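Local coordinates for Sel1 repeat family protein (Pseudomonas aeruginosa, PDB 6LCH) that probably acts as an immunity protein that protects Pseudomonas aeruginosa from its own type VI secretion effector PldB, using a helical Sel1-repeat scaffold, at residues A[48-53]-A[66-71]; A[90-95]-A[115-120]; A[134-139]-A[161-166]; A[207-212]-A[254-259]; A[229-234]-A[247-252]. One frame throughout, in Å; residues are numbered along the deposited sequence.

Contact 1 (A[48-53]-A[66-71]); sequences GLYSKA and ANLYRT
A sparse, buried apolar contact joins the two helices of a helical hairpin, helix 43-55 and helix 59-70, where Tyr50 meets Leu68. The backbones stay well apart, with Tyr50 CA and Ala66 CA, the nearest pair, separated by 9.5 Å. Both Tyr50 and Leu68 set out toward the opposite helix. Methyl CD1 of Leu68 comes to the edge of the Tyr50 ring, near its plane, and lies 4.1 Å from Tyr50 CD2; CE2 is equally near, so the methyl sits against one C-C edge of the ring. The two side chains cross at about a right angle. Leu68 CG is anti to its carbonyl carbon (chi1 -51°), and chi2 of -173° places CD1 against the tyrosine. The hydroxyl of Tyr50 is hydrogen-bonded to Asn64, a turn earlier on the partner helix, which ties down the far end of the ring. Beside this pair the hydroxyls of Ser51 and Tyr69 only approach, OG to OH being 4.5 Å, and Ser51 OG is instead bonded to the carbonyl oxygen of Val47. Tyr28 and Ala31 of helix 22-34 also touch Tyr50. Such side-chain packing between consecutive antiparallel helices is characteristic of Sel1 repeats, members of the TPR clan.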
# COMPACT_ATOMS: atom_id res chain seq x y z
N GLY A 48 -15.01 5.07 19.44
CA GLY A 48 -14.88 6.27 20.27
C GLY A 48 -13.52 6.93 20.11
O GLY A 48 -13.43 8.13 19.82
N LEU A 49 -12.45 6.16 20.28
CA LEU A 49 -11.10 6.70 20.15
C LEU A 49 -10.87 7.26 18.75
O LEU A 49 -10.43 8.40 18.60
CB LEU A 49 -10.07 5.62 20.46
CG LEU A 49 -10.07 5.11 21.90
CD1 LEU A 49 -9.50 3.71 21.96
CD2 LEU A 49 -9.27 6.06 22.78
N TYR A 50 -11.16 6.46 17.72
CA TYR A 50 -10.99 6.90 16.34
C TYR A 50 -11.72 8.21 16.09
O TYR A 50 -11.16 9.16 15.53
CB TYR A 50 -11.50 5.83 15.38
CG TYR A 50 -10.46 4.81 14.96
CD1 TYR A 50 -9.10 5.09 15.06
CD2 TYR A 50 -10.84 3.58 14.44
CE1 TYR A 50 -8.15 4.16 14.66
CE2 TYR A 50 -9.91 2.65 14.04
CZ TYR A 50 -8.57 2.94 14.15
OH TYR A 50 -7.64 2.00 13.76
N SER A 51 -13.00 8.28 16.49
CA SER A 51 -13.78 9.49 16.24
C SER A 51 -13.23 10.68 17.01
O SER A 51 -13.11 11.78 16.46
CB SER A 51 -15.25 9.25 16.60
OG SER A 51 -15.72 8.05 16.00
N LYS A 52 -12.89 10.47 18.29
CA LYS A 52 -12.26 11.52 19.08
C LYS A 52 -11.02 12.07 18.39
O LYS A 52 -10.81 13.28 18.33
CB LYS A 52 -11.91 10.98 20.47
CG LYS A 52 -13.05 10.98 21.47
CD LYS A 52 -12.61 10.40 22.82
CE LYS A 52 -12.61 8.87 22.81
NZ LYS A 52 -12.00 8.27 24.04
N ALA A 53 -10.18 11.17 17.85
CA ALA A 53 -9.01 11.63 17.12
C ALA A 53 -9.41 12.35 15.84
O ALA A 53 -8.80 13.35 15.46
CB ALA A 53 -8.10 10.44 16.82
N ALA A 66 -13.21 5.59 8.60
CA ALA A 66 -14.06 5.52 7.41
C ALA A 66 -13.97 4.16 6.74
O ALA A 66 -14.96 3.67 6.19
CB ALA A 66 -13.67 6.62 6.43
N ASN A 67 -12.80 3.52 6.78
CA ASN A 67 -12.71 2.18 6.22
C ASN A 67 -13.61 1.21 6.98
O ASN A 67 -14.12 0.26 6.39
CB ASN A 67 -11.27 1.66 6.23
CG ASN A 67 -11.10 0.44 5.34
OD1 ASN A 67 -11.44 0.46 4.16
ND2 ASN A 67 -10.59 -0.65 5.92
N LEU A 68 -13.81 1.44 8.28
CA LEU A 68 -14.79 0.63 9.02
C LEU A 68 -16.21 0.94 8.56
O LEU A 68 -17.02 0.02 8.36
CB LEU A 68 -14.64 0.87 10.52
CG LEU A 68 -13.24 0.76 11.15
CD1 LEU A 68 -13.32 0.87 12.67
CD2 LEU A 68 -12.56 -0.54 10.74
N TYR A 69 -16.54 2.23 8.40
CA TYR A 69 -17.89 2.62 8.01
C TYR A 69 -18.16 2.34 6.53
O TYR A 69 -19.28 1.97 6.16
CB TYR A 69 -18.13 4.10 8.29
CG TYR A 69 -18.26 4.47 9.75
CD1 TYR A 69 -19.11 3.77 10.59
CD2 TYR A 69 -17.56 5.54 10.28
CE1 TYR A 69 -19.24 4.12 11.93
CE2 TYR A 69 -17.68 5.89 11.60
CZ TYR A 69 -18.52 5.18 12.42
OH TYR A 69 -18.64 5.54 13.75
N ARG A 70 -17.16 2.54 5.67
CA ARG A 70 -17.36 2.32 4.24
C ARG A 70 -17.72 0.88 3.96
O ARG A 70 -18.68 0.59 3.23
CB ARG A 70 -16.10 2.72 3.48
CG ARG A 70 -16.18 2.51 1.98
CD ARG A 70 -14.84 2.73 1.34
NE ARG A 70 -13.96 1.59 1.53
CZ ARG A 70 -14.09 0.43 0.89
NH1 ARG A 70 -15.07 0.28 0.01
NH2 ARG A 70 -13.24 -0.56 1.13
N THR A 71 -16.95 -0.05 4.51
CA THR A 71 -17.33 -1.45 4.56
C THR A 71 -18.26 -1.64 5.76
O THR A 71 -18.73 -0.68 6.37
CB THR A 71 -16.09 -2.33 4.65
OG1 THR A 71 -16.43 -3.69 4.36
CG2 THR A 71 -15.54 -2.27 6.04

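Contact 2 (A[90-95]-A[115-120]); sequences KMIDLD and NPATDG
A Schellman motif ending one helix and an Asx turn in a loop face each other here, joined by a methyl-methyl contact and a bridging water. Ile92, in the last turn of helix 81-93, points toward segment 115-120 and places CG2 3.5 Å from Ala117 CB, tighter than usual for two carbons. That branch is the one anti to the backbone N of Ile92, while CG1 (chi1 -73°) lies beside the backbone N, anti to the carbonyl carbon. The same CG2 reaches the neighbourhood of Asn115 OD1, but the amide oxygen is occupied within its own turn: it accepts from Ala117 N at 2.8 Å, with an N-H...O angle of 156° and the donor in the carbonyl plane. This Asx turn folds the chain at Pro116 and helps to fix the position of Ala117, whose methyl group faces the isoleucine.

The polar half of the contact is indirect. Asp95, at positive phi, is the C-prime residue of the Schellman motif, in which Asp95 N bonds to Ile92 O at 2.7 Å and Val96 N to Met91 O. Its OD2 stands 4.5 Å from Ala117 O, and one water fills the interval, donating to Asp95 OD2 at 2.9 Å and to Ala117 O at 2.8 Å. Both partners are acceptors, and the water supplies a donor to each.

Around this junction Phe100 and Met103 of helix 97-107 pack on Ile92, and Phe123 touches both Ile92 and Thr118, so Ile92 sits among helix 97-107, helix 123-129 and the loop.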
# COMPACT_ATOMS: atom_id res chain seq x y z
N LYS A 90 -13.62 15.66 5.36
CA LYS A 90 -12.78 16.32 6.35
C LYS A 90 -11.30 16.15 6.01
O LYS A 90 -10.50 17.07 6.24
CB LYS A 90 -13.09 15.78 7.75
CG LYS A 90 -14.49 16.12 8.24
CD LYS A 90 -14.94 15.17 9.34
CE LYS A 90 -16.46 15.02 9.36
NZ LYS A 90 -17.16 16.32 9.56
N MET A 91 -10.92 14.99 5.48
CA MET A 91 -9.55 14.79 5.02
C MET A 91 -9.22 15.75 3.89
O MET A 91 -8.13 16.35 3.86
CB MET A 91 -9.36 13.35 4.54
CG MET A 91 -9.52 12.32 5.62
SD MET A 91 -8.75 10.76 5.19
CE MET A 91 -10.15 9.77 4.95
N ILE A 92 -10.13 15.89 2.93
CA ILE A 92 -9.93 16.80 1.81
C ILE A 92 -9.87 18.24 2.30
O ILE A 92 -9.07 19.05 1.81
CB ILE A 92 -11.03 16.58 0.76
CG1 ILE A 92 -10.80 15.27 0.01
CG2 ILE A 92 -11.11 17.75 -0.19
CD1 ILE A 92 -11.86 14.95 -1.03
N ASP A 93 -10.70 18.58 3.30
CA ASP A 93 -10.68 19.93 3.86
C ASP A 93 -9.30 20.31 4.36
O ASP A 93 -8.91 21.48 4.28
CB ASP A 93 -11.70 20.05 4.99
CG ASP A 93 -13.12 20.14 4.50
OD1 ASP A 93 -13.32 20.28 3.27
OD2 ASP A 93 -14.04 20.08 5.33
N LEU A 94 -8.56 19.35 4.89
CA LEU A 94 -7.18 19.55 5.32
C LEU A 94 -6.18 19.33 4.20
O LEU A 94 -4.97 19.36 4.45
CB LEU A 94 -6.86 18.62 6.49
CG LEU A 94 -7.66 18.80 7.78
CD1 LEU A 94 -7.41 17.63 8.72
CD2 LEU A 94 -7.32 20.13 8.45
N ASP A 95 -6.66 19.11 2.97
CA ASP A 95 -5.80 18.85 1.82
C ASP A 95 -4.91 17.62 2.03
O ASP A 95 -3.77 17.57 1.57
CB ASP A 95 -4.95 20.08 1.47
CG ASP A 95 -4.71 20.21 -0.03
OD1 ASP A 95 -3.61 20.63 -0.43
OD2 ASP A 95 -5.63 19.86 -0.80
N ASN A 115 -15.16 18.71 -7.77
CA ASN A 115 -14.86 19.15 -6.41
C ASN A 115 -13.90 20.34 -6.43
O ASN A 115 -12.85 20.27 -7.09
CB ASN A 115 -14.27 18.00 -5.60
CG ASN A 115 -14.19 18.32 -4.12
OD1 ASN A 115 -13.40 19.17 -3.70
ND2 ASN A 115 -15.00 17.64 -3.32
N PRO A 116 -14.20 21.42 -5.71
CA PRO A 116 -13.30 22.59 -5.74
C PRO A 116 -11.90 22.32 -5.22
O PRO A 116 -10.96 23.00 -5.63
CB PRO A 116 -14.03 23.62 -4.87
CG PRO A 116 -14.99 22.82 -4.03
CD PRO A 116 -15.40 21.67 -4.89
N ALA A 117 -11.73 21.33 -4.34
CA ALA A 117 -10.43 21.09 -3.75
C ALA A 117 -9.47 20.35 -4.67
O ALA A 117 -8.27 20.28 -4.37
CB ALA A 117 -10.58 20.31 -2.45
N THR A 118 -9.95 19.79 -5.78
CA THR A 118 -9.07 19.09 -6.70
C THR A 118 -8.43 20.00 -7.73
O THR A 118 -7.44 19.60 -8.36
CB THR A 118 -9.83 17.97 -7.43
OG1 THR A 118 -10.78 18.54 -8.33
CG2 THR A 118 -10.55 17.07 -6.43
N ASP A 119 -8.97 21.21 -7.92
CA ASP A 119 -8.45 22.17 -8.89
C ASP A 119 -8.55 21.63 -10.31
O ASP A 119 -7.59 21.67 -11.09
CB ASP A 119 -7.01 22.57 -8.55
CG ASP A 119 -6.85 22.98 -7.10
OD1 ASP A 119 -7.69 23.75 -6.60
OD2 ASP A 119 -5.87 22.53 -6.46
N GLY A 120 -9.73 21.11 -10.65
CA GLY A 120 -9.98 20.60 -11.98
C GLY A 120 -9.41 19.22 -12.25
O GLY A 120 -9.40 18.80 -13.41
O HOH W 1 -6.35 21.71 -2.96

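Contact 3 (A[134-139]-A[161-166]); sequences PALTEL and ASQGYA
The amide nitrogen of Gln163 is gripped by two carbonyl oxygens, those of Gly131 and Cys159, while its OE1 accepts from the backbone N of Glu13. With both ends of the amide engaged, the group is fixed beside Leu136, whose CD1 lies 4.0 Å from Gln163 NE2. The contact belongs to a Sel1 repeat, and it packs helix 133-146 against the turn that leaves helix 150-162 and starts helix 166-178. Gln163 CG is anti to its carbonyl carbon (chi1 -51°), and the chain beyond it is extended, which gives the amide its reach; it meets Leu136 at about a right angle.

Tyr165, at the N-cap position of the next helix, contributes the largest surface. Its ring is carried toward helix 133-146 by a chi1 of -179°, with CG anti to the backbone N. Pro134 N stands 4.0 Å above one face of the Tyr165 ring, offset toward the rim, and the rest of the pyrrolidine reaches past the rim toward the hydroxyl, with Pro134 CG 3.9 Å from Tyr165 OH. Gln98 and Tyr101 of helix 97-107 also touch this proline.

Thr137 approaches the same ring differently, at its edge and near its plane. Its hydroxyl is already hydrogen-bonded to Pro133 O, one turn back along the helix, yet Thr137 OG1 also comes within 3.3 Å of Tyr165 CE1 and 3.5 Å of Tyr165 CD1.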
# COMPACT_ATOMS: atom_id res chain seq x y z
N PRO A 134 -0.78 5.35 -2.68
CA PRO A 134 -1.87 4.54 -3.27
C PRO A 134 -2.37 5.06 -4.60
O PRO A 134 -2.59 4.28 -5.53
CB PRO A 134 -2.96 4.58 -2.19
CG PRO A 134 -2.20 4.75 -0.92
CD PRO A 134 -1.10 5.69 -1.28
N ALA A 135 -2.55 6.38 -4.73
CA ALA A 135 -3.08 6.92 -5.97
C ALA A 135 -2.10 6.73 -7.12
O ALA A 135 -2.50 6.41 -8.24
CB ALA A 135 -3.44 8.39 -5.80
N LEU A 136 -0.80 6.94 -6.86
CA LEU A 136 0.19 6.76 -7.92
C LEU A 136 0.30 5.30 -8.33
O LEU A 136 0.56 5.00 -9.50
CB LEU A 136 1.55 7.27 -7.46
CG LEU A 136 1.77 8.76 -7.22
CD1 LEU A 136 2.95 8.95 -6.31
CD2 LEU A 136 1.99 9.49 -8.53
N THR A 137 0.09 4.38 -7.39
CA THR A 137 0.15 2.95 -7.69
C THR A 137 -1.03 2.51 -8.54
O THR A 137 -0.88 1.71 -9.47
CB THR A 137 0.22 2.15 -6.39
OG1 THR A 137 1.37 2.55 -5.65
CG2 THR A 137 0.30 0.66 -6.67
N GLU A 138 -2.24 3.00 -8.22
CA GLU A 138 -3.41 2.65 -9.02
C GLU A 138 -3.29 3.19 -10.44
O GLU A 138 -3.61 2.49 -11.40
CB GLU A 138 -4.68 3.19 -8.36
CG GLU A 138 -5.93 3.08 -9.24
CD GLU A 138 -6.39 1.64 -9.41
OE1 GLU A 138 -6.12 0.82 -8.51
OE2 GLU A 138 -7.03 1.34 -10.45
N LEU A 139 -2.83 4.44 -10.58
CA LEU A 139 -2.60 4.99 -11.91
C LEU A 139 -1.56 4.18 -12.66
O LEU A 139 -1.70 3.92 -13.86
CB LEU A 139 -2.17 6.46 -11.81
CG LEU A 139 -3.26 7.46 -11.40
CD1 LEU A 139 -2.63 8.79 -11.01
CD2 LEU A 139 -4.28 7.66 -12.51
N ALA A 161 6.99 3.84 -4.70
CA ALA A 161 7.86 2.96 -3.92
C ALA A 161 9.00 3.73 -3.27
O ALA A 161 9.47 3.34 -2.20
CB ALA A 161 8.42 1.84 -4.78
N SER A 162 9.47 4.81 -3.90
CA SER A 162 10.53 5.61 -3.29
C SER A 162 10.09 6.21 -1.96
O SER A 162 10.94 6.56 -1.14
CB SER A 162 10.99 6.72 -4.24
OG SER A 162 10.00 7.73 -4.40
N GLN A 163 8.78 6.31 -1.72
CA GLN A 163 8.25 6.75 -0.44
C GLN A 163 8.04 5.59 0.53
O GLN A 163 7.44 5.79 1.59
CB GLN A 163 6.93 7.51 -0.66
CG GLN A 163 7.05 8.62 -1.69
CD GLN A 163 5.75 9.39 -1.89
OE1 GLN A 163 5.18 9.93 -0.95
NE2 GLN A 163 5.29 9.45 -3.14
N GLY A 164 8.52 4.40 0.19
CA GLY A 164 8.45 3.26 1.09
C GLY A 164 7.14 2.50 1.05
O GLY A 164 6.88 1.71 1.97
N TYR A 165 6.32 2.70 0.03
CA TYR A 165 5.01 2.08 -0.07
C TYR A 165 5.17 0.69 -0.69
O TYR A 165 5.45 0.57 -1.88
CB TYR A 165 4.08 2.97 -0.89
CG TYR A 165 2.67 2.45 -1.07
CD1 TYR A 165 2.20 2.10 -2.33
CD2 TYR A 165 1.81 2.34 0.01
CE1 TYR A 165 0.92 1.64 -2.50
CE2 TYR A 165 0.51 1.88 -0.16
CZ TYR A 165 0.08 1.53 -1.42
OH TYR A 165 -1.21 1.07 -1.60
N ALA A 166 4.99 -0.34 0.14
CA ALA A 166 5.30 -1.70 -0.30
C ALA A 166 4.49 -2.18 -1.50
O ALA A 166 5.10 -2.80 -2.40
CB ALA A 166 5.13 -2.67 0.88

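Contact 4 (A[207-212]-A[254-259]); sequences RVFGSE and PLPPHP
Phe209 is the first residue to leave helical geometry at the end of helix 199-208, and it faces an extended, proline-rich run, with Phe209 CA 10.1 Å from Pro256 CA. The aromatic side chain covers about half of that distance, and the proline ring much of the rest. With CG anti to the carbonyl carbon (chi1 -57°), Phe209 points toward segment 254-259 and meets Pro256 coming from the opposite direction. Two ring carbons of the phenylalanine do the touching: Phe209 CE1 lies 3.6 Å from Pro256 CG, and Phe209 CZ is 3.9 Å from Pro256 CD. The proline carbon CG lies obliquely to the aromatic ring. Leu255 adds a looser contact, its CD2 standing at the ring edge, near the plane, 4.5 Å from Phe209 CZ.

In the fold, this is where the tail of the chain lies back over the end of the all-helical stack, a build consistent with the alpha-solenoids of Sel1 and TPR-like proteins. Leu187 of helix 183-195 touches both Phe209 and Leu255, and Leu227 of helix 225-240 touches both Phe209 and Pro256. The backbone of Phe209 is also hydrogen-bonded to Asp224. One face of the aromatic ring is taken by its own neighbour in sequence, since Val208 CG1 sits 3.7 Å above the plane of the Phe209 ring, over its centre.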
# COMPACT_ATOMS: atom_id res chain seq x y z
N ARG A 207 6.42 -18.92 -1.45
CA ARG A 207 6.13 -19.93 -2.47
C ARG A 207 7.24 -20.02 -3.50
O ARG A 207 7.50 -21.11 -4.04
CB ARG A 207 4.80 -19.64 -3.14
CG ARG A 207 3.68 -19.31 -2.16
CD ARG A 207 2.39 -20.01 -2.54
NE ARG A 207 2.59 -21.41 -2.88
CZ ARG A 207 2.15 -21.99 -3.99
NH1 ARG A 207 1.47 -21.28 -4.88
NH2 ARG A 207 2.38 -23.28 -4.21
N VAL A 208 7.91 -18.90 -3.80
CA VAL A 208 9.05 -18.92 -4.71
C VAL A 208 10.08 -19.94 -4.24
O VAL A 208 10.56 -20.77 -5.02
CB VAL A 208 9.66 -17.51 -4.82
CG1 VAL A 208 11.10 -17.59 -5.30
CG2 VAL A 208 8.83 -16.62 -5.74
N PHE A 209 10.41 -19.91 -2.96
CA PHE A 209 11.40 -20.81 -2.39
C PHE A 209 10.76 -22.03 -1.73
O PHE A 209 11.42 -22.72 -0.94
CB PHE A 209 12.29 -20.05 -1.41
CG PHE A 209 12.98 -18.87 -2.04
CD1 PHE A 209 13.94 -19.08 -3.02
CD2 PHE A 209 12.66 -17.58 -1.68
CE1 PHE A 209 14.58 -18.01 -3.61
CE2 PHE A 209 13.29 -16.50 -2.28
CZ PHE A 209 14.25 -16.72 -3.25
N GLY A 210 9.50 -22.31 -2.04
CA GLY A 210 8.85 -23.53 -1.58
C GLY A 210 9.06 -24.67 -2.57
O GLY A 210 9.02 -24.48 -3.78
N SER A 211 9.28 -25.87 -2.02
CA SER A 211 9.50 -27.03 -2.87
C SER A 211 8.23 -27.48 -3.57
O SER A 211 8.28 -28.01 -4.69
CB SER A 211 10.08 -28.17 -2.04
OG SER A 211 9.13 -28.62 -1.09
N GLU A 212 7.08 -27.27 -2.93
CA GLU A 212 5.78 -27.68 -3.46
C GLU A 212 5.25 -26.76 -4.55
O GLU A 212 4.20 -27.05 -5.13
CB GLU A 212 4.77 -27.76 -2.31
CG GLU A 212 4.23 -26.40 -1.85
CD GLU A 212 5.31 -25.48 -1.32
OE1 GLU A 212 6.24 -25.96 -0.63
OE2 GLU A 212 5.25 -24.26 -1.61
N PRO A 254 20.79 -12.03 1.14
CA PRO A 254 20.96 -11.71 -0.28
C PRO A 254 20.31 -12.78 -1.15
O PRO A 254 20.36 -13.97 -0.85
CB PRO A 254 22.48 -11.67 -0.46
CG PRO A 254 23.05 -12.35 0.74
CD PRO A 254 22.07 -12.11 1.85
N LEU A 255 19.69 -12.34 -2.24
CA LEU A 255 18.89 -13.24 -3.05
C LEU A 255 19.79 -14.22 -3.81
O LEU A 255 20.85 -13.83 -4.31
CB LEU A 255 18.02 -12.46 -4.03
CG LEU A 255 16.91 -11.64 -3.36
CD1 LEU A 255 16.37 -10.59 -4.31
CD2 LEU A 255 15.80 -12.55 -2.85
N PRO A 256 19.39 -15.48 -3.92
CA PRO A 256 20.21 -16.46 -4.63
C PRO A 256 20.28 -16.14 -6.11
O PRO A 256 19.43 -15.41 -6.64
CB PRO A 256 19.47 -17.78 -4.39
CG PRO A 256 18.06 -17.38 -4.16
CD PRO A 256 18.14 -16.07 -3.42
N PRO A 257 21.29 -16.66 -6.81
CA PRO A 257 21.28 -16.56 -8.27
C PRO A 257 20.19 -17.45 -8.86
O PRO A 257 19.63 -18.32 -8.20
CB PRO A 257 22.68 -17.06 -8.67
CG PRO A 257 23.07 -17.97 -7.56
CD PRO A 257 22.48 -17.37 -6.31
N HIS A 258 19.89 -17.19 -10.12
CA HIS A 258 18.92 -17.96 -10.89
C HIS A 258 19.64 -18.93 -11.80
O HIS A 258 20.64 -18.55 -12.42
CB HIS A 258 18.02 -17.04 -11.71
CG HIS A 258 16.82 -17.72 -12.30
ND1 HIS A 258 16.88 -18.42 -13.48
CD2 HIS A 258 15.54 -17.80 -11.87
CE1 HIS A 258 15.68 -18.91 -13.76
NE2 HIS A 258 14.85 -18.54 -12.79
N PRO A 259 19.19 -20.19 -11.90
CA PRO A 259 19.90 -21.16 -12.75
C PRO A 259 20.04 -20.73 -14.20
O PRO A 259 20.99 -21.15 -14.87
CB PRO A 259 19.05 -22.43 -12.62
CG PRO A 259 18.37 -22.28 -11.30
CD PRO A 259 18.10 -20.81 -11.14

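Contact 5 (A[229-234]-A[247-252])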
# COMPACT_ATOMS: atom_id res chain seq x y z
N GLU A 229 10.94 -20.40 4.89
CA GLU A 229 10.36 -20.10 6.19
C GLU A 229 10.63 -18.67 6.63
O GLU A 229 9.76 -18.05 7.25
CB GLU A 229 10.89 -21.06 7.25
CG GLU A 229 10.11 -20.92 8.53
CD GLU A 229 10.78 -20.03 9.54
OE1 GLU A 229 11.83 -19.43 9.22
OE2 GLU A 229 10.24 -19.92 10.67
N ALA A 230 11.82 -18.15 6.33
CA ALA A 230 12.13 -16.77 6.70
C ALA A 230 11.12 -15.80 6.11
O ALA A 230 10.78 -14.79 6.74
CB ALA A 230 13.54 -16.41 6.25
N TYR A 231 10.61 -16.10 4.91
CA TYR A 231 9.62 -15.22 4.30
C TYR A 231 8.22 -15.49 4.83
O TYR A 231 7.49 -14.55 5.14
CB TYR A 231 9.67 -15.37 2.78
CG TYR A 231 10.85 -14.65 2.18
CD1 TYR A 231 10.95 -13.27 2.26
CD2 TYR A 231 11.87 -15.35 1.55
CE1 TYR A 231 12.02 -12.60 1.73
CE2 TYR A 231 12.95 -14.69 1.01
CZ TYR A 231 13.02 -13.31 1.10
OH TYR A 231 14.10 -12.65 0.56
N TYR A 232 7.84 -16.77 4.97
CA TYR A 232 6.51 -17.06 5.50
C TYR A 232 6.37 -16.55 6.93
O TYR A 232 5.27 -16.14 7.33
CB TYR A 232 6.21 -18.55 5.45
CG TYR A 232 4.74 -18.83 5.70
CD1 TYR A 232 3.79 -18.48 4.76
CD2 TYR A 232 4.31 -19.39 6.90
CE1 TYR A 232 2.45 -18.71 4.98
CE2 TYR A 232 2.97 -19.62 7.13
CZ TYR A 232 2.04 -19.28 6.16
OH TYR A 232 0.70 -19.51 6.38
N SER A 233 7.45 -16.58 7.71
CA SER A 233 7.39 -16.05 9.07
C SER A 233 7.22 -14.54 9.06
O SER A 233 6.50 -13.98 9.90
CB SER A 233 8.65 -16.44 9.84
OG SER A 233 8.62 -15.91 11.16
N ILE A 234 7.88 -13.85 8.12
CA ILE A 234 7.66 -12.42 7.96
C ILE A 234 6.22 -12.16 7.55
O ILE A 234 5.57 -11.24 8.05
CB ILE A 234 8.65 -11.84 6.93
CG1 ILE A 234 10.03 -11.63 7.55
CG2 ILE A 234 8.11 -10.54 6.34
CD1 ILE A 234 11.12 -11.40 6.53
N PRO A 247 14.05 -3.60 7.99
CA PRO A 247 15.10 -2.80 7.34
C PRO A 247 16.41 -3.54 7.12
O PRO A 247 17.29 -3.00 6.44
CB PRO A 247 15.30 -1.62 8.31
CG PRO A 247 14.16 -1.71 9.30
CD PRO A 247 13.79 -3.15 9.37
N ASN A 248 16.58 -4.74 7.67
CA ASN A 248 17.79 -5.52 7.47
C ASN A 248 17.59 -6.70 6.53
O ASN A 248 18.54 -7.44 6.28
CB ASN A 248 18.32 -6.02 8.82
CG ASN A 248 18.78 -4.88 9.72
OD1 ASN A 248 19.90 -4.39 9.60
ND2 ASN A 248 17.91 -4.47 10.63
N LEU A 249 16.38 -6.88 5.99
CA LEU A 249 16.05 -8.06 5.20
C LEU A 249 16.97 -8.20 3.99
O LEU A 249 17.47 -9.30 3.70
CB LEU A 249 14.59 -7.99 4.75
CG LEU A 249 13.77 -9.24 4.42
CD1 LEU A 249 13.14 -9.08 3.05
CD2 LEU A 249 14.59 -10.53 4.48
N ILE A 250 17.19 -7.10 3.27
CA ILE A 250 18.01 -7.17 2.06
C ILE A 250 19.42 -7.64 2.40
O ILE A 250 19.98 -8.51 1.72
CB ILE A 250 18.03 -5.80 1.35
CG1 ILE A 250 16.79 -5.63 0.47
CG2 ILE A 250 19.28 -5.65 0.51
CD1 ILE A 250 15.55 -5.25 1.22
N GLU A 251 20.01 -7.07 3.45
CA GLU A 251 21.38 -7.41 3.82
C GLU A 251 21.46 -8.79 4.48
O GLU A 251 22.43 -9.52 4.26
CB GLU A 251 21.95 -6.34 4.75
CG GLU A 251 23.34 -6.65 5.28
CD GLU A 251 23.56 -6.11 6.68
OE1 GLU A 251 22.64 -5.47 7.22
OE2 GLU A 251 24.66 -6.34 7.23
N ASP A 252 20.46 -9.15 5.29
CA ASP A 252 20.53 -10.41 6.02
C ASP A 252 20.41 -11.62 5.10
O ASP A 252 20.98 -12.67 5.39
CB ASP A 252 19.44 -10.46 7.09
CG ASP A 252 19.78 -9.61 8.31
OD1 ASP A 252 18.91 -9.48 9.19
OD2 ASP A 252 20.91 -9.07 8.39
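The phenol ring of Tyr231 takes a single methyl group from the opposite segment: Leu249 CD1, 3.9 Å from Tyr231 CE1, set obliquely to the ring. Other parts of the structure surround the rest of the tyrosine, with Leu205 of helix 199-208 and Leu255 of the C-terminal run both in touch with it. Its hydroxyl makes a weak hydrogen bond to Gln191 of helix 183-195.

Leu249 opens the short helix 249-252 and is shared by two residues one turn apart on helix 225-240. While its CD1 goes to Tyr231, the remainder of the isobutyl group meets Ile234, whose terminal methyl CD1 lies 4.0 Å from Leu249 CG and 4.1 Å from Leu249 CD2. Leu249 is put in this position by a chi1 of -155°, which carries CG roughly anti to the backbone N and so across to the longer helix. Ile234 answers with its longer branch: CG1 is anti to the carbonyl carbon, chi1 -78°, and CD1 extends from it.

This is plain helix-to-helix packing in the all-helical fold, with the chain returning after helix 225-240 to lay one short turn of helix alongside it. The CA atoms of Tyr231 and Leu249 are 9.7 Å apart. Helix 183-195 also takes part, through Val194 against Ile234 and Gln191 against Leu249, and Ala202 of helix 199-208 touches Ile234.

Contacts 1 and 5 are the buried ones, both apolar pairings of a tyrosine with a leucine between helices, whereas contacts 2, 3 and 4 are partly buried. Contact 3 lies nearest the centre of the chain, about 7 Å from contact centre to chain centre; contact 4 is farthest, at about 25 Å. The chemistry differs with the place: a water spans contact 2 at a loop, contact 3 adds a well-bonded amide, and contact 4 relies on proline. Contacts 1 and 2 use consecutive helices, 59-70 and 81-93, without touching. Only contacts 4 and 5 meet directly, Phe209 CE2 lying 3.8 Å from Tyr231 CE2, so they join in one packed cluster.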